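Local coordinates for resiniferatoxin-binding, phosphotriesterase-related protein (Rhodobacter sphaeroides 2.4.1, PDB 3K2G), which probably hydrolyses phosphoester substrates with a binuclear zinc centre held in a TIM barrel of the phosphotriesterase family, at residues L66-H78 with I264-Q276. Residues are numbered along the deposited sequence; the frame is centred on the assembly and turned at random.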
loop_
_atom_site.group_PDB
_atom_site.type_symbol
_atom_site.label_atom_id
_atom_site.label_comp_id
_atom_site.label_asym_id
_atom_site.label_seq_id
_atom_site.Cartn_x
_atom_site.Cartn_y
_atom_site.Cartn_z
ATOM N N LEU B 66 -13.029 12.641 -31.568
ATOM C CA LEU B 66 -13.276 12.437 -30.147
ATOM C C LEU B 66 -12.052 11.991 -29.351
ATOM O O LEU B 66 -11.869 12.410 -28.204
ATOM C CB LEU B 66 -14.418 11.441 -29.942
ATOM C CG LEU B 66 -15.775 11.923 -30.472
ATOM C CD1 LEU B 66 -16.827 10.878 -30.181
ATOM C CD2 LEU B 66 -16.144 13.255 -29.834
ATOM N N SER B 67 -11.220 11.145 -29.948
ATOM C CA SER B 67 -10.017 10.683 -29.264
ATOM C C SER B 67 -9.135 11.872 -28.889
ATOM O O SER B 67 -8.741 12.020 -27.728
ATOM C CB SER B 67 -9.225 9.714 -30.146
ATOM O OG SER B 67 -8.000 9.366 -29.521
ATOM N N GLU B 68 -8.832 12.721 -29.870
ATOM C CA GLU B 68 -8.006 13.899 -29.632
ATOM C C GLU B 68 -8.640 14.814 -28.581
ATOM O O GLU B 68 -7.945 15.331 -27.706
ATOM C CB GLU B 68 -7.785 14.687 -30.934
ATOM C CG GLU B 68 -6.753 14.092 -31.899
ATOM C CD GLU B 68 -5.375 13.928 -31.276
ATOM O OE1 GLU B 68 -4.886 14.874 -30.626
ATOM O OE2 GLU B 68 -4.774 12.851 -31.444
ATOM N N LEU B 69 -9.957 15.007 -28.660
ATOM C CA LEU B 69 -10.652 15.865 -27.702
ATOM C C LEU B 69 -10.530 15.347 -26.277
ATOM O O LEU B 69 -10.333 16.131 -25.345
ATOM C CB LEU B 69 -12.134 16.007 -28.067
ATOM C CG LEU B 69 -12.427 16.782 -29.350
ATOM C CD1 LEU B 69 -13.931 16.873 -29.546
ATOM C CD2 LEU B 69 -11.812 18.174 -29.265
ATOM N N ARG B 70 -10.637 14.031 -26.104
ATOM C CA ARG B 70 -10.524 13.442 -24.774
ATOM C C ARG B 70 -9.161 13.716 -24.118
ATOM O O ARG B 70 -9.031 13.645 -22.893
ATOM C CB ARG B 70 -10.779 11.924 -24.828
ATOM C CG ARG B 70 -12.227 11.536 -25.161
ATOM C CD ARG B 70 -12.474 10.045 -24.934
ATOM N NE ARG B 70 -11.769 9.181 -25.883
ATOM C CZ ARG B 70 -12.258 8.788 -27.058
ATOM N NH1 ARG B 70 -13.465 9.178 -27.447
ATOM N NH2 ARG B 70 -11.541 7.995 -27.846
ATOM N N GLN B 71 -8.145 14.031 -24.919
ATOM C CA GLN B 71 -6.816 14.301 -24.363
ATOM C C GLN B 71 -6.611 15.789 -24.057
ATOM O O GLN B 71 -5.591 16.173 -23.487
ATOM C CB GLN B 71 -5.710 13.846 -25.328
ATOM C CG GLN B 71 -5.915 12.480 -25.965
ATOM C CD GLN B 71 -6.286 11.407 -24.966
ATOM O OE1 GLN B 71 -5.638 11.253 -23.934
ATOM N NE2 GLN B 71 -7.328 10.649 -25.276
ATOM N N ASP B 72 -7.579 16.613 -24.445
ATOM C CA ASP B 72 -7.512 18.061 -24.233
ATOM C C ASP B 72 -8.875 18.677 -24.597
ATOM O O ASP B 72 -9.022 19.348 -25.623
ATOM C CB ASP B 72 -6.376 18.641 -25.100
ATOM C CG ASP B 72 -6.194 20.144 -24.922
ATOM O OD1 ASP B 72 -6.555 20.678 -23.853
ATOM O OD2 ASP B 72 -5.670 20.787 -25.854
ATOM N N PRO B 73 -9.893 18.446 -23.746
ATOM C CA PRO B 73 -11.268 18.938 -23.919
ATOM C C PRO B 73 -11.387 20.433 -24.195
ATOM O O PRO B 73 -12.209 20.857 -25.004
ATOM C CB PRO B 73 -11.942 18.561 -22.599
ATOM C CG PRO B 73 -11.224 17.324 -22.196
ATOM C CD PRO B 73 -9.779 17.679 -22.493
ATOM N N PHE B 74 -10.566 21.224 -23.521
ATOM C CA PHE B 74 -10.620 22.672 -23.680
ATOM C C PHE B 74 -9.981 23.234 -24.936
ATOM O O PHE B 74 -9.882 24.450 -25.087
ATOM C CB PHE B 74 -10.008 23.351 -22.457
ATOM C CG PHE B 74 -10.782 23.123 -21.194
ATOM C CD1 PHE B 74 -12.165 23.280 -21.172
ATOM C CD2 PHE B 74 -10.126 22.796 -20.016
ATOM C CE1 PHE B 74 -12.883 23.109 -19.992
ATOM C CE2 PHE B 74 -10.836 22.623 -18.831
ATOM C CZ PHE B 74 -12.216 22.784 -18.819
ATOM N N VAL B 75 -9.548 22.362 -25.840
ATOM C CA VAL B 75 -8.933 22.821 -27.079
ATOM C C VAL B 75 -10.003 23.227 -28.089
ATOM O O VAL B 75 -9.762 24.077 -28.946
ATOM C CB VAL B 75 -8.067 21.718 -27.736
ATOM C CG1 VAL B 75 -8.955 20.646 -28.338
ATOM C CG2 VAL B 75 -7.180 22.322 -28.809
ATOM N N ASN B 76 -11.185 22.624 -27.965
ATOM C CA ASN B 76 -12.302 22.855 -28.885
ATOM C C ASN B 76 -13.282 23.936 -28.430
ATOM O O ASN B 76 -13.924 23.805 -27.388
ATOM C CB ASN B 76 -13.066 21.538 -29.090
ATOM C CG ASN B 76 -13.910 21.534 -30.351
ATOM O OD1 ASN B 76 -13.394 21.360 -31.457
ATOM N ND2 ASN B 76 -15.213 21.728 -30.192
ATOM N N LYS B 77 -13.413 24.994 -29.229
ATOM C CA LYS B 77 -14.322 26.092 -28.908
ATOM C C LYS B 77 -15.789 25.665 -28.892
ATOM O O LYS B 77 -16.568 26.128 -28.062
ATOM C CB LYS B 77 -14.146 27.243 -29.909
ATOM C CG LYS B 77 -12.824 27.980 -29.796
ATOM C CD LYS B 77 -12.735 29.105 -30.819
ATOM C CE LYS B 77 -11.419 29.856 -30.704
ATOM N NZ LYS B 77 -11.327 30.963 -31.697
ATOM N N HIS B 78 -16.160 24.786 -29.813
ATOM C CA HIS B 78 -17.537 24.306 -29.921
ATOM C C HIS B 78 -17.960 23.468 -28.715
ATOM O O HIS B 78 -19.141 23.397 -28.372
ATOM C CB HIS B 78 -17.685 23.473 -31.199
ATOM C CG HIS B 78 -19.037 22.853 -31.373
ATOM N ND1 HIS B 78 -20.199 23.594 -31.408
ATOM C CD2 HIS B 78 -19.409 21.564 -31.556
ATOM C CE1 HIS B 78 -21.228 22.789 -31.606
ATOM N NE2 HIS B 78 -20.776 21.551 -31.699
ATOM N N ILE B 264 -18.047 11.208 -11.931
ATOM C CA ILE B 264 -18.298 9.850 -12.386
ATOM C C ILE B 264 -18.459 9.812 -13.897
ATOM O O ILE B 264 -19.306 10.515 -14.453
ATOM C CB ILE B 264 -19.593 9.289 -11.793
ATOM C CG1 ILE B 264 -19.507 9.279 -10.264
ATOM C CG2 ILE B 264 -19.867 7.908 -12.378
ATOM C CD1 ILE B 264 -18.363 8.470 -9.715
ATOM N N GLY B 265 -17.663 8.980 -14.553
ATOM C CA GLY B 265 -17.760 8.866 -15.997
ATOM C C GLY B 265 -16.777 9.749 -16.739
ATOM O O GLY B 265 -16.502 9.509 -17.920
HETATM N N MSE B 266 -16.255 10.770 -16.057
HETATM C CA MSE B 266 -15.290 11.695 -16.662
HETATM C C MSE B 266 -13.896 11.099 -16.621
HETATM O O MSE B 266 -13.313 10.922 -15.551
HETATM C CB MSE B 266 -15.281 13.043 -15.928
HETATM C CG MSE B 266 -14.188 14.051 -16.364
HETATM SE SE MSE B 266 -14.459 15.700 -15.425
HETATM C CE MSE B 266 -12.660 16.238 -14.792
ATOM N N ASP B 267 -13.356 10.808 -17.796
ATOM C CA ASP B 267 -12.035 10.212 -17.887
ATOM C C ASP B 267 -11.087 10.994 -18.789
ATOM O O ASP B 267 -10.177 10.413 -19.381
ATOM C CB ASP B 267 -12.169 8.776 -18.400
ATOM C CG ASP B 267 -12.736 8.708 -19.809
ATOM O OD1 ASP B 267 -13.540 9.591 -20.185
ATOM O OD2 ASP B 267 -12.386 7.756 -20.541
ATOM N N PHE B 268 -11.289 12.306 -18.884
ATOM C CA PHE B 268 -10.440 13.136 -19.733
ATOM C C PHE B 268 -9.094 13.461 -19.099
ATOM O O PHE B 268 -8.906 13.321 -17.888
ATOM C CB PHE B 268 -11.120 14.474 -20.052
ATOM C CG PHE B 268 -12.567 14.359 -20.430
ATOM C CD1 PHE B 268 -13.009 13.347 -21.277
ATOM C CD2 PHE B 268 -13.487 15.298 -19.970
ATOM C CE1 PHE B 268 -14.353 13.272 -21.662
ATOM C CE2 PHE B 268 -14.830 15.234 -20.350
ATOM C CZ PHE B 268 -15.262 14.221 -21.196
ATOM N N PHE B 269 -8.162 13.891 -19.945
ATOM C CA PHE B 269 -6.851 14.338 -19.500
ATOM C C PHE B 269 -6.870 15.830 -19.813
ATOM O O PHE B 269 -7.059 16.221 -20.964
ATOM C CB PHE B 269 -5.717 13.685 -20.289
ATOM C CG PHE B 269 -4.356 14.218 -19.925
ATOM C CD1 PHE B 269 -3.817 13.972 -18.666
ATOM C CD2 PHE B 269 -3.640 15.012 -20.819
ATOM C CE1 PHE B 269 -2.581 14.513 -18.294
ATOM C CE2 PHE B 269 -2.405 15.559 -20.461
ATOM C CZ PHE B 269 -1.875 15.309 -19.194
ATOM N N TYR B 270 -6.699 16.665 -18.799
ATOM C CA TYR B 270 -6.716 18.104 -19.014
ATOM C C TYR B 270 -5.322 18.640 -19.322
ATOM O O TYR B 270 -4.554 18.976 -18.417
ATOM C CB TYR B 270 -7.316 18.801 -17.790
ATOM C CG TYR B 270 -8.803 18.574 -17.679
ATOM C CD1 TYR B 270 -9.682 19.156 -18.593
ATOM C CD2 TYR B 270 -9.333 17.740 -16.699
ATOM C CE1 TYR B 270 -11.048 18.914 -18.540
ATOM C CE2 TYR B 270 -10.703 17.491 -16.637
ATOM C CZ TYR B 270 -11.554 18.081 -17.564
ATOM O OH TYR B 270 -12.909 17.839 -17.536
ATOM N N ALA B 271 -5.012 18.711 -20.616
ATOM C CA ALA B 271 -3.711 19.171 -21.096
ATOM C C ALA B 271 -3.229 20.444 -20.413
ATOM O O ALA B 271 -2.056 20.561 -20.058
ATOM C CB ALA B 271 -3.762 19.380 -22.605
ATOM N N ASP B 272 -4.144 21.393 -20.243
ATOM C CA ASP B 272 -3.844 22.673 -19.606
ATOM C C ASP B 272 -3.226 22.516 -18.222
ATOM O O ASP B 272 -2.151 23.050 -17.941
ATOM C CB ASP B 272 -5.124 23.509 -19.489
ATOM C CG ASP B 272 -6.277 22.735 -18.847
ATOM O OD1 ASP B 272 -6.794 21.792 -19.488
ATOM O OD2 ASP B 272 -6.665 23.069 -17.702
ATOM N N GLN B 273 -3.922 21.779 -17.363
ATOM C CA GLN B 273 -3.484 21.545 -15.992
ATOM C C GLN B 273 -2.495 20.394 -15.901
ATOM O O GLN B 273 -1.727 20.302 -14.944
ATOM C CB GLN B 273 -4.688 21.209 -15.109
ATOM C CG GLN B 273 -5.708 22.316 -14.914
ATOM C CD GLN B 273 -7.062 21.758 -14.495
ATOM O OE1 GLN B 273 -7.854 21.328 -15.336
ATOM N NE2 GLN B 273 -7.321 21.735 -13.190
ATOM N N GLY B 274 -2.531 19.507 -16.889
ATOM C CA GLY B 274 -1.642 18.362 -16.878
ATOM C C GLY B 274 -2.129 17.346 -15.864
ATOM O O GLY B 274 -1.338 16.624 -15.261
ATOM N N VAL B 275 -3.443 17.295 -15.673
ATOM C CA VAL B 275 -4.038 16.365 -14.721
ATOM C C VAL B 275 -4.949 15.358 -15.404
ATOM O O VAL B 275 -5.567 15.646 -16.431
ATOM C CB VAL B 275 -4.827 17.111 -13.620
ATOM C CG1 VAL B 275 -3.874 17.935 -12.784
ATOM C CG2 VAL B 275 -5.895 18.001 -14.245
ATOM N N GLN B 276 -5.025 14.169 -14.813
ATOM C CA GLN B 276 -5.826 13.086 -15.355
ATOM C C GLN B 276 -6.988 12.704 -14.444
ATOM O O GLN B 276 -6.806 12.498 -13.245
ATOM C CB GLN B 276 -4.931 11.861 -15.568
ATOM C CG GLN B 276 -5.655 10.609 -16.035
ATOM C CD GLN B 276 -6.090 10.692 -17.484
ATOM O OE1 GLN B 276 -5.271 10.910 -18.374
ATOM N NE2 GLN B 276 -7.378 10.510 -17.727
HETATM O O HOH W 1 -8.254 20.461 -21.970
#
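P73 packs its ring against F268 and Y270, and F74 follows it onto the same tyrosine. The P73 ring can be traced atom by atom. CB lies at the margin, 4.2 Å from Y270 CE1. CG makes several contacts: it sits 3.6 Å from F268 CB, touches CG and CD2 of the same phenylalanine, and reaches the CE1 corner of Y270. CD turns back to the main chain, 3.4 Å from F269 O.

With CG anti to the carbonyl carbon (chi1 -65°), the F74 ring brings its CE2 to 3.7 Å from Y270 CD1. The two ring planes are 29° apart but slid past each other, so overlap is slight. At the edge of the F74 ring, near its plane, D272 OD1 comes within 3.5 Å of CD2.

One direct hydrogen bond joins the backbones. F269 N donates to R70 O over 3.1 Å and nearly straight (169°). D72 OD1 rests on the A271 methyl. A water donates to this oxygen and to D272 OD1, and accepts from F74 N. The second oxygen of D72 pairs with R53.

The contact joins helix 66-70 and the 3-10 turn 73-75 to the hairpin of strands 269-270 and 275-276, whose turn has a G1 bulge with G274 and V275 facing Y270. The F74 side chain lines the pocket of the bound dimercaptobutanediol and lies about 9 Å from a zinc ion. R70 NH2 bonds to G315 O and E68 forms a salt bridge with K324, both of the second subunit.

The chemistry is mainly apolar ring packing, with one backbone bond and one water beside it. D72 OD1 and D272 OD1 lie 4.5 Å apart; the R53 salt bridge and the shared water would probably soften any repulsion.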